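PDB 3U24: putative Lipoprotein from Shewanella oneidensis, which is of unknown function but binds zinc and calcium ions and probably shares its fold with metallopeptidases of the Peptidase_MA clan. Local coordinates for residues A[269-272]-A[273-277]; A[298-301]-A[302-306]; A[467-470]-A[471-475]; A[493-496]-A[497-501]. All blocks are in the same frame, centred on the assembly; numbering follows the deposited sequence. Where two conformers were deposited one is given.

Interaction 1 of 4, residues A[269-272]-A[273-277]. With ZN (zinc ion), chain L.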
loop_
_atom_site.group_PDB
_atom_site.type_symbol
_atom_site.label_atom_id
_atom_site.label_comp_id
_atom_site.label_asym_id
_atom_site.label_seq_id
_atom_site.Cartn_x
_atom_site.Cartn_y
_atom_site.Cartn_z
ATOM N N VAL A 269 -19.373 0.469 14.728
ATOM C CA VAL A 269 -20.387 -0.581 14.868
ATOM C C VAL A 269 -19.787 -1.989 14.621
ATOM O O VAL A 269 -20.011 -2.913 15.397
ATOM C CB VAL A 269 -21.633 -0.293 13.969
ATOM C CG1 VAL A 269 -22.581 -1.498 13.912
ATOM C CG2 VAL A 269 -22.387 0.972 14.470
ATOM N N ASP A 270 -18.983 -2.153 13.581
ATOM C CA ASP A 270 -18.406 -3.464 13.323
ATOM C C ASP A 270 -17.520 -3.942 14.488
ATOM O O ASP A 270 -17.543 -5.110 14.845
ATOM C CB ASP A 270 -17.604 -3.509 12.001
ATOM C CG ASP A 270 -18.434 -3.915 10.796
ATOM O OD1 ASP A 270 -19.484 -4.623 10.909
ATOM O OD2 ASP A 270 -18.003 -3.523 9.687
ATOM N N LYS A 271 -16.753 -3.033 15.067
ATOM C CA LYS A 271 -15.904 -3.367 16.220
ATOM C C LYS A 271 -16.735 -4.002 17.311
ATOM O O LYS A 271 -16.420 -5.066 17.781
ATOM C CB LYS A 271 -15.147 -2.143 16.753
ATOM C CG LYS A 271 -14.277 -2.429 17.976
ATOM C CD LYS A 271 -13.620 -1.182 18.559
ATOM C CE LYS A 271 -14.586 -0.244 19.288
ATOM N NZ LYS A 271 -14.995 -0.639 20.665
ATOM N N ASP A 272 -17.839 -3.378 17.657
ATOM C CA ASP A 272 -18.733 -3.954 18.663
ATOM C C ASP A 272 -19.320 -5.311 18.275
ATOM O O ASP A 272 -19.325 -6.213 19.105
ATOM C CB ASP A 272 -19.857 -2.966 19.058
ATOM C CG ASP A 272 -19.314 -1.684 19.727
ATOM O OD1 ASP A 272 -18.215 -1.734 20.325
ATOM O OD2 ASP A 272 -19.993 -0.627 19.685
ATOM N N ARG A 273 -19.805 -5.441 17.046
ATOM C CA ARG A 273 -20.384 -6.704 16.577
ATOM C C ARG A 273 -19.333 -7.832 16.666
ATOM O O ARG A 273 -19.606 -8.909 17.210
ATOM C CB ARG A 273 -20.925 -6.570 15.120
ATOM C CG ARG A 273 -21.287 -7.907 14.423
ATOM C CD ARG A 273 -21.618 -7.853 12.905
ATOM N NE ARG A 273 -20.454 -7.553 12.038
ATOM C CZ ARG A 273 -19.496 -8.410 11.680
ATOM N NH1 ARG A 273 -18.497 -7.959 10.914
ATOM N NH2 ARG A 273 -19.530 -9.690 12.083
ATOM N N VAL A 274 -18.128 -7.559 16.163
ATOM C CA VAL A 274 -17.047 -8.552 16.117
ATOM C C VAL A 274 -16.646 -8.990 17.540
ATOM O O VAL A 274 -16.654 -10.176 17.829
ATOM C CB VAL A 274 -15.821 -8.065 15.284
ATOM C CG1 VAL A 274 -14.605 -8.947 15.556
ATOM C CG2 VAL A 274 -16.147 -8.027 13.773
ATOM N N GLN A 275 -16.383 -8.030 18.429
ATOM C CA GLN A 275 -16.060 -8.319 19.834
ATOM C C GLN A 275 -17.146 -9.147 20.550
ATOM O O GLN A 275 -16.830 -10.059 21.299
ATOM C CB GLN A 275 -15.772 -7.032 20.627
ATOM C CG GLN A 275 -14.466 -6.325 20.238
ATOM C CD GLN A 275 -14.268 -4.977 20.925
ATOM O OE1 GLN A 275 -15.208 -4.375 21.407
ATOM N NE2 GLN A 275 -13.045 -4.500 20.956
ATOM N N GLY A 276 -18.412 -8.848 20.275
ATOM C CA GLY A 276 -19.540 -9.606 20.822
ATOM C C GLY A 276 -19.507 -11.048 20.359
ATOM O O GLY A 276 -19.714 -11.947 21.172
ATOM N N GLU A 277 -19.248 -11.282 19.064
ATOM C CA GLU A 277 -19.125 -12.654 18.574
ATOM C C GLU A 277 -17.929 -13.383 19.194
ATOM O O GLU A 277 -18.043 -14.556 19.579
ATOM C CB GLU A 277 -19.028 -12.703 17.061
ATOM C CG GLU A 277 -20.327 -12.233 16.408
ATOM C CD GLU A 277 -21.535 -13.017 16.881
ATOM O OE1 GLU A 277 -21.550 -14.238 16.643
ATOM O OE2 GLU A 277 -22.437 -12.422 17.528
HETATM ZN ZN ZN L . -18.556 0.786 20.843
HETATM O O HOH W 1 -17.586 -0.174 22.102
HETATM O O HOH W 2 -17.773 -4.261 22.578
HETATM O O HOH W 3 -18.662 3.048 20.577
HETATM O O HOH W 4 -17.330 0.895 19.650
#
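Asp270 and Arg273, one helical turn apart, run side by side in the same direction with their flat ends nearly perpendicular, the carboxylate and guanidinium planes 89° apart. Arg273 NE meets Asp270 OD1 at 3.3 Å in a salt bridge: the oxygen lies at the guanidinium edge, in its plane, but is approached on its anti side, from well out of the carboxylate plane. A weak bond from NH1 joins the same oxygen, and Val274 CG2 lies over one guanidinium face, off toward the rim. This holds for one of two deposited conformers of Arg273. The strongest polar partner of Asp270 is Tyr525, at OD2, which also forms a salt bridge with Arg529.

On another side of the helix, Lys271 and Gln275 cross, with Lys271 CG 3.8 Å from Gln275 NE2. The lysine chain bends at chi3 and chi4, which brings NZ round to a zinc-bound water at 3.0 Å and to a weak salt bridge with Asp272 OD1. Asp272 holds the zinc through both oxygens, OD2 at 2.3 Å and OD1 at 2.6 Å, and three waters are modelled on the metal, one of them doubtfully close. A further water links Gln275 OE1, at 2.8 Å, weakly to Asp272 OD1.

All of this belongs to helix 260-289. Asp270 and Val274 pack on helix 459-485, while Lys271 and Gln275 reach Glu499 at the end of helix 489-499.

Interaction 2 of 4, residues A[298-301]-A[302-306]; sequences NKIA and IRQLI
Ile300 sets its CG2 methyl over one face of the Gln304 side-chain amide, almost straight above NE2 at 3.4 Å, and the two side chains run alongside each other in the same direction. The other flat group, the guanidinium of Arg303, turns away from 298-301 and makes a weak bond to the Gln502 carbonyl; of its side chain only CB stays close, 3.3 Å from Lys299 O.

This is the first part of helix 298-309. Ile302 N binds Asn298 O at 2.7 Å and Leu305 N binds Ala301 O at 3.0 Å, whereas Arg303 N reaches Lys299 O from 42° above the carbonyl plane. With CG1 beside its own backbone N (chi1 -68°), Ile302 folds back along the helix, and CG1 rests 3.2 Å from Asn298 O; the side chain also packs on Phe501 and Thr282. If an alanine stood here, everything beyond CB would be gone, and a gap would probably open toward Phe501 and Thr282, with the Asn298 carbonyl losing most of the apolar cover that CG1 and CD1 give it.

No side-chain hydrogen bond or salt bridge joins the two segments. The stretch is held by backbone hydrogen bonds and by van der Waals contact of carbon with amide and carbonyl groups, while Lys299 pairs with Glu499 elsewhere in the fold.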
loop_
_atom_site.group_PDB
_atom_site.type_symbol
_atom_site.label_atom_id
_atom_site.label_comp_id
_atom_site.label_asym_id
_atom_site.label_seq_id
_atom_site.Cartn_x
_atom_site.Cartn_y
_atom_site.Cartn_z
ATOM N N ASN A 298 -14.787 -9.884 29.730
ATOM C CA ASN A 298 -14.715 -10.553 28.450
ATOM C C ASN A 298 -13.407 -10.317 27.705
ATOM O O ASN A 298 -12.860 -11.238 27.134
ATOM C CB ASN A 298 -15.867 -10.097 27.548
ATOM C CG ASN A 298 -17.196 -10.794 27.841
ATOM O OD1 ASN A 298 -17.266 -11.832 28.499
ATOM N ND2 ASN A 298 -18.271 -10.215 27.309
ATOM N N LYS A 299 -12.920 -9.084 27.705
ATOM C CA LYS A 299 -11.750 -8.729 26.920
ATOM C C LYS A 299 -10.444 -9.351 27.436
ATOM O O LYS A 299 -9.552 -9.650 26.635
ATOM C CB LYS A 299 -11.633 -7.207 26.768
ATOM C CG LYS A 299 -12.619 -6.649 25.728
ATOM C CD LYS A 299 -12.545 -5.131 25.564
ATOM C CE LYS A 299 -13.660 -4.608 24.668
ATOM N NZ LYS A 299 -13.905 -3.139 24.837
ATOM N N ILE A 300 -10.333 -9.546 28.748
ATOM C CA ILE A 300 -9.193 -10.253 29.325
ATOM C C ILE A 300 -9.324 -11.735 28.969
ATOM O O ILE A 300 -8.359 -12.364 28.544
ATOM C CB ILE A 300 -9.110 -10.092 30.876
ATOM C CG1 ILE A 300 -8.833 -8.634 31.283
ATOM C CG2 ILE A 300 -8.027 -10.982 31.473
ATOM C CD1 ILE A 300 -8.586 -8.440 32.788
ATOM N N ALA A 301 -10.516 -12.293 29.167
ATOM C CA ALA A 301 -10.816 -13.661 28.743
ATOM C C ALA A 301 -10.476 -13.916 27.264
ATOM O O ALA A 301 -9.792 -14.889 26.922
ATOM C CB ALA A 301 -12.284 -13.955 28.985
ATOM N N ILE A 302 -10.965 -13.060 26.378
ATOM C CA ILE A 302 -10.698 -13.239 24.924
ATOM C C ILE A 302 -9.191 -13.203 24.644
ATOM O O ILE A 302 -8.682 -14.058 23.940
ATOM C CB ILE A 302 -11.415 -12.182 24.092
ATOM C CG1 ILE A 302 -12.934 -12.399 24.154
ATOM C CG2 ILE A 302 -10.934 -12.176 22.655
ATOM C CD1 ILE A 302 -13.710 -11.203 23.647
ATOM N N ARG A 303 -8.487 -12.254 25.256
ATOM C CA ARG A 303 -7.036 -12.090 25.106
ATOM C C ARG A 303 -6.278 -13.327 25.595
ATOM O O ARG A 303 -5.320 -13.753 24.967
ATOM C CB ARG A 303 -6.553 -10.812 25.835
ATOM C CG ARG A 303 -5.038 -10.533 25.779
ATOM C CD ARG A 303 -4.538 -10.375 24.323
ATOM N NE ARG A 303 -3.083 -10.133 24.196
ATOM C CZ ARG A 303 -2.480 -8.942 24.033
ATOM N NH1 ARG A 303 -3.165 -7.795 23.968
ATOM N NH2 ARG A 303 -1.151 -8.902 23.932
ATOM N N GLN A 304 -6.758 -13.945 26.661
ATOM C CA GLN A 304 -6.069 -15.089 27.221
ATOM C C GLN A 304 -6.293 -16.342 26.402
ATOM O O GLN A 304 -5.365 -17.120 26.189
ATOM C CB GLN A 304 -6.445 -15.295 28.713
ATOM C CG GLN A 304 -5.717 -14.312 29.636
ATOM C CD GLN A 304 -6.151 -14.377 31.102
ATOM O OE1 GLN A 304 -6.860 -15.297 31.526
ATOM N NE2 GLN A 304 -5.723 -13.383 31.885
ATOM N N LEU A 305 -7.525 -16.555 25.961
ATOM C CA LEU A 305 -7.805 -17.669 25.070
ATOM C C LEU A 305 -7.011 -17.496 23.798
ATOM O O LEU A 305 -6.372 -18.403 23.349
ATOM C CB LEU A 305 -9.303 -17.768 24.749
ATOM C CG LEU A 305 -9.768 -18.907 23.824
ATOM C CD1 LEU A 305 -9.232 -20.262 24.285
ATOM C CD2 LEU A 305 -11.276 -18.917 23.756
ATOM N N ILE A 306 -6.992 -16.314 23.233
ATOM C CA ILE A 306 -6.232 -16.117 21.989
ATOM C C ILE A 306 -4.756 -16.419 22.212
ATOM O O ILE A 306 -4.137 -17.102 21.395
ATOM C CB ILE A 306 -6.411 -14.681 21.434
ATOM C CG1 ILE A 306 -7.816 -14.529 20.814
ATOM C CG2 ILE A 306 -5.341 -14.314 20.373
ATOM C CD1 ILE A 306 -8.121 -13.098 20.386
#

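Interaction 3 of 4, residues A[467-470]-A[471-475]; sequences KWNL and RVICN
From Lys467 to Val472 the middle of helix 459-485 is bonded irregularly, and an i to i+3 cation-pi stack, Trp468 with Arg471, rides on this turn. Arg471 N makes weak bonds to Lys467 O at 3.4 Å and to Trp468 O at 3.1 Å, and Val472 N binds weakly to Asn469 O, while Trp468 O lies 3.8 Å from Val472 N. Regular alpha-helical bonding resumes with Ile473 N to Asn469 O and Cys474 N to Leu470 O.

The arginine chain bends at chi3 (91°), which lays its guanidinium on the indole, NH2 over the middle of the face and 3.5 Å from Trp468 CD2. Arg471 CZ sits 4.0 Å from the centroid of the six-membered ring of Trp468, 7° off its normal, and the planes are inclined by 28°. Arg471 NH2 also bonds weakly to Trp468 O at the guanidinium edge, so ring and carbonyl of one residue hold the same group. A leucine in place of Trp468 would take away the aromatic face and would probably leave the guanidinium freer to turn, its weak bond to the backbone carbonyl the remaining hold from this segment. The stack lies near the zinc site of His408, His414 and Glu439, and Trp468 itself packs on helix 401-409.

Elsewhere on the helix, Ile473 crosses Asn469, its CD1 3.7 Å from Asn469 OD1.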
loop_
_atom_site.group_PDB
_atom_site.type_symbol
_atom_site.label_atom_id
_atom_site.label_comp_id
_atom_site.label_asym_id
_atom_site.label_seq_id
_atom_site.Cartn_x
_atom_site.Cartn_y
_atom_site.Cartn_z
ATOM N N LYS A 467 -10.001 -11.755 15.295
ATOM C CA LYS A 467 -8.920 -10.903 15.798
ATOM C C LYS A 467 -8.254 -10.205 14.614
ATOM O O LYS A 467 -7.936 -8.994 14.667
ATOM C CB LYS A 467 -7.864 -11.671 16.626
ATOM C CG LYS A 467 -6.576 -10.885 16.871
ATOM C CD LYS A 467 -5.457 -11.742 17.441
ATOM C CE LYS A 467 -4.150 -10.959 17.672
ATOM N NZ LYS A 467 -3.220 -11.018 16.477
ATOM N N TRP A 468 -8.051 -10.988 13.558
ATOM C CA TRP A 468 -7.515 -10.488 12.302
ATOM C C TRP A 468 -8.381 -9.414 11.686
ATOM O O TRP A 468 -7.896 -8.374 11.291
ATOM C CB TRP A 468 -7.376 -11.686 11.383
ATOM C CG TRP A 468 -6.547 -11.548 10.147
ATOM C CD1 TRP A 468 -7.005 -11.468 8.830
ATOM C CD2 TRP A 468 -5.087 -11.596 10.039
ATOM N NE1 TRP A 468 -5.944 -11.434 7.945
ATOM C CE2 TRP A 468 -4.777 -11.504 8.603
ATOM C CE3 TRP A 468 -4.043 -11.674 10.953
ATOM C CZ2 TRP A 468 -3.481 -11.497 8.132
ATOM C CZ3 TRP A 468 -2.737 -11.662 10.461
ATOM C CH2 TRP A 468 -2.466 -11.583 9.081
ATOM N N ASN A 469 -9.683 -9.621 11.645
ATOM C CA ASN A 469 -10.589 -8.596 11.148
ATOM C C ASN A 469 -10.511 -7.317 11.970
ATOM O O ASN A 469 -10.592 -6.206 11.411
ATOM C CB ASN A 469 -12.030 -9.130 11.164
ATOM C CG ASN A 469 -12.962 -8.420 10.184
ATOM O OD1 ASN A 469 -14.089 -8.149 10.533
ATOM N ND2 ASN A 469 -12.511 -8.163 8.952
ATOM N N LEU A 470 -10.370 -7.444 13.293
ATOM C CA LEU A 470 -10.232 -6.250 14.137
ATOM C C LEU A 470 -9.051 -5.339 13.738
ATOM O O LEU A 470 -9.140 -4.118 13.860
ATOM C CB LEU A 470 -10.144 -6.609 15.627
ATOM C CG LEU A 470 -11.474 -6.994 16.284
ATOM C CD1 LEU A 470 -11.225 -7.533 17.685
ATOM C CD2 LEU A 470 -12.429 -5.796 16.317
ATOM N N ARG A 471 -7.970 -5.915 13.237
ATOM C CA ARG A 471 -6.829 -5.121 12.737
ATOM C C ARG A 471 -7.312 -4.084 11.700
ATOM O O ARG A 471 -6.937 -2.901 11.712
ATOM C CB ARG A 471 -5.833 -6.075 12.060
ATOM C CG ARG A 471 -4.341 -5.782 12.181
ATOM C CD ARG A 471 -3.528 -7.049 11.800
ATOM N NE ARG A 471 -3.174 -7.122 10.364
ATOM C CZ ARG A 471 -3.928 -7.619 9.358
ATOM N NH1 ARG A 471 -3.446 -7.589 8.107
ATOM N NH2 ARG A 471 -5.153 -8.140 9.553
ATOM N N VAL A 472 -8.130 -4.572 10.775
ATOM C CA VAL A 472 -8.582 -3.783 9.652
ATOM C C VAL A 472 -9.577 -2.702 10.110
ATOM O O VAL A 472 -9.445 -1.531 9.749
ATOM C CB VAL A 472 -9.159 -4.743 8.586
ATOM C CG1 VAL A 472 -9.950 -4.000 7.573
ATOM C CG2 VAL A 472 -7.979 -5.493 7.957
ATOM N N ILE A 473 -10.502 -3.096 10.967
ATOM C CA ILE A 473 -11.481 -2.189 11.554
ATOM C C ILE A 473 -10.762 -1.098 12.389
ATOM O O ILE A 473 -10.984 0.119 12.172
ATOM C CB ILE A 473 -12.517 -2.963 12.422
ATOM C CG1 ILE A 473 -13.286 -4.006 11.555
ATOM C CG2 ILE A 473 -13.490 -2.007 13.083
ATOM C CD1 ILE A 473 -14.143 -4.983 12.364
ATOM N N CYS A 474 -9.894 -1.531 13.305
ATOM C CA CYS A 474 -9.197 -0.594 14.159
ATOM C C CYS A 474 -8.169 0.265 13.421
ATOM O O CYS A 474 -7.879 1.378 13.861
ATOM C CB CYS A 474 -8.603 -1.280 15.395
ATOM S SG CYS A 474 -9.883 -2.023 16.480
ATOM N N ASN A 475 -7.658 -0.188 12.285
ATOM C CA ASN A 475 -6.805 0.686 11.450
ATOM C C ASN A 475 -7.561 1.950 11.021
ATOM O O ASN A 475 -6.963 3.031 10.978
ATOM C CB ASN A 475 -6.320 -0.011 10.171
ATOM C CG ASN A 475 -5.096 -0.902 10.386
ATOM O OD1 ASN A 475 -4.430 -0.884 11.426
ATOM N ND2 ASN A 475 -4.768 -1.659 9.348
#

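Interaction 4 of 4, residues A[493-496]-A[497-501]; sequences IALM and MDEAF. With CA (calcium ion), chain T.
Leu495 O accepts two backbone donors, Glu499 N at 3.0 Å and Ala500 N at 3.1 Å, where the helix widens into a pi-type turn just before it ends. Ala500 N comes almost in line with the carbonyl, while Glu499 N approaches from 38° above its plane. Phe501 then leaves the helix with positive phi (58°), and the backbone of Met496 is hydrogen-bonded to that of Gln502.

Earlier in the turn, Ile493 and Met497, a selenomethionine, lie side by side, with Ile493 CG2 3.8 Å from the selenium. With its CG beside the backbone N (chi1 -60°), Asp498 turns its carboxylate back along the helix, where OD2 lies 3.7 Å from Ala494 CB. Asp498 OD1 binds the calcium ion at 2.3 Å, and three waters are also coordinated.

Leu495 CD1 meets Glu499 CG at 4.1 Å, the two chains crossing at about a right angle, and the glutamate runs on to Gln275, Lys271 and Lys299. Helix 489-499 is thereby tied to helices 260-289 and 298-309. Leu495 and Met496 pack on helix 459-485, Met496 also touches helix 504-516, and Phe501 touches both Leu470 and Ile302.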
loop_
_atom_site.group_PDB
_atom_site.type_symbol
_atom_site.label_atom_id
_atom_site.label_comp_id
_atom_site.label_asym_id
_atom_site.label_seq_id
_atom_site.Cartn_x
_atom_site.Cartn_y
_atom_site.Cartn_z
ATOM N N ILE A 493 -2.649 3.573 21.465
ATOM C CA ILE A 493 -2.045 2.321 21.946
ATOM C C ILE A 493 -3.082 1.407 22.643
ATOM O O ILE A 493 -3.068 0.202 22.427
ATOM C CB ILE A 493 -0.862 2.567 22.928
ATOM C CG1 ILE A 493 0.297 3.279 22.239
ATOM C CG2 ILE A 493 -0.353 1.259 23.562
ATOM C CD1 ILE A 493 0.831 2.545 21.024
ATOM N N ALA A 494 -3.971 1.987 23.449
ATOM C CA ALA A 494 -5.009 1.240 24.173
ATOM C C ALA A 494 -6.036 0.687 23.168
ATOM O O ALA A 494 -6.465 -0.432 23.312
ATOM C CB ALA A 494 -5.676 2.119 25.277
ATOM N N LEU A 495 -6.376 1.439 22.107
ATOM C CA LEU A 495 -7.195 0.882 21.019
ATOM C C LEU A 495 -6.562 -0.398 20.420
ATOM O O LEU A 495 -7.184 -1.466 20.333
ATOM C CB LEU A 495 -7.374 1.916 19.908
ATOM C CG LEU A 495 -8.223 1.580 18.655
ATOM C CD1 LEU A 495 -9.724 1.634 19.014
ATOM C CD2 LEU A 495 -7.884 2.548 17.496
HETATM N N MSE A 496 -5.311 -0.285 20.002
HETATM C CA MSE A 496 -4.709 -1.369 19.277
HETATM C C MSE A 496 -4.506 -2.570 20.209
HETATM O O MSE A 496 -4.669 -3.704 19.804
HETATM C CB MSE A 496 -3.394 -0.947 18.596
HETATM C CG MSE A 496 -3.467 0.083 17.414
HETATM SE SE MSE A 496 -4.999 -0.007 16.137
HETATM C CE MSE A 496 -4.538 -1.648 15.199
HETATM N N MSE A 497 -4.202 -2.339 21.472
HETATM C CA MSE A 497 -3.883 -3.462 22.372
HETATM C C MSE A 497 -5.122 -4.009 23.062
HETATM O O MSE A 497 -5.287 -5.208 23.146
HETATM C CB MSE A 497 -2.858 -3.039 23.415
HETATM C CG MSE A 497 -1.491 -2.669 22.846
HETATM SE SE MSE A 497 -0.100 -2.432 24.278
HETATM C CE MSE A 497 -0.485 -4.017 25.344
ATOM N N ASP A 498 -5.989 -3.132 23.554
ATOM C CA ASP A 498 -7.144 -3.562 24.357
ATOM C C ASP A 498 -8.381 -3.913 23.516
ATOM O O ASP A 498 -9.155 -4.780 23.909
ATOM C CB ASP A 498 -7.521 -2.483 25.371
ATOM C CG ASP A 498 -6.384 -2.162 26.341
ATOM O OD1 ASP A 498 -5.445 -2.979 26.522
ATOM O OD2 ASP A 498 -6.429 -1.078 26.943
ATOM N N GLU A 499 -8.571 -3.236 22.386
ATOM C CA GLU A 499 -9.744 -3.466 21.527
ATOM C C GLU A 499 -9.414 -4.459 20.418
ATOM O O GLU A 499 -10.242 -5.281 20.109
ATOM C CB GLU A 499 -10.295 -2.159 20.929
ATOM C CG GLU A 499 -10.683 -1.083 21.953
ATOM C CD GLU A 499 -11.769 -1.522 22.938
ATOM O OE1 GLU A 499 -12.759 -2.158 22.520
ATOM O OE2 GLU A 499 -11.643 -1.236 24.147
ATOM N N ALA A 500 -8.198 -4.389 19.870
ATOM C CA ALA A 500 -7.744 -5.251 18.773
ATOM C C ALA A 500 -6.767 -6.333 19.192
ATOM O O ALA A 500 -6.257 -7.032 18.336
ATOM C CB ALA A 500 -7.089 -4.410 17.686
ATOM N N PHE A 501 -6.459 -6.429 20.488
ATOM C CA PHE A 501 -5.651 -7.530 21.029
ATOM C C PHE A 501 -4.272 -7.665 20.392
ATOM O O PHE A 501 -3.750 -8.764 20.266
ATOM C CB PHE A 501 -6.437 -8.854 20.968
ATOM C CG PHE A 501 -7.847 -8.706 21.449
ATOM C CD1 PHE A 501 -8.104 -8.405 22.777
ATOM C CD2 PHE A 501 -8.910 -8.786 20.575
ATOM C CE1 PHE A 501 -9.404 -8.227 23.230
ATOM C CE2 PHE A 501 -10.207 -8.597 21.014
ATOM C CZ PHE A 501 -10.456 -8.316 22.342
HETATM CA CA CA T . -3.742 -2.365 27.969
HETATM O O HOH W 5 -5.206 -0.633 29.011
HETATM O O HOH W 6 -5.082 -3.258 29.515
HETATM O O HOH W 7 -2.749 -0.109 27.146
#

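In the fold
All four contacts are short helical stretches, the last running into the end of its helix, met along the chain in the order 1 to 4, with centres 10 to 16 Å apart on one side of the chain's centre. Interaction 3, on helix 459-485, is the most deeply placed, about 16 Å from that centre, and its side chains touch all three others: Leu470 packs on Val274 of interaction 1 and Phe501 of interaction 4, and Lys467 on Ile306 of interaction 2. Glu499 of interaction 4 joins the outer contacts, its OE1 2.8 Å from Lys299 NZ and also bonded to Lys271 and Gln275. The zinc at Asp272 and the calcium at Asp498 therefore lie on one interlocked group of four helices.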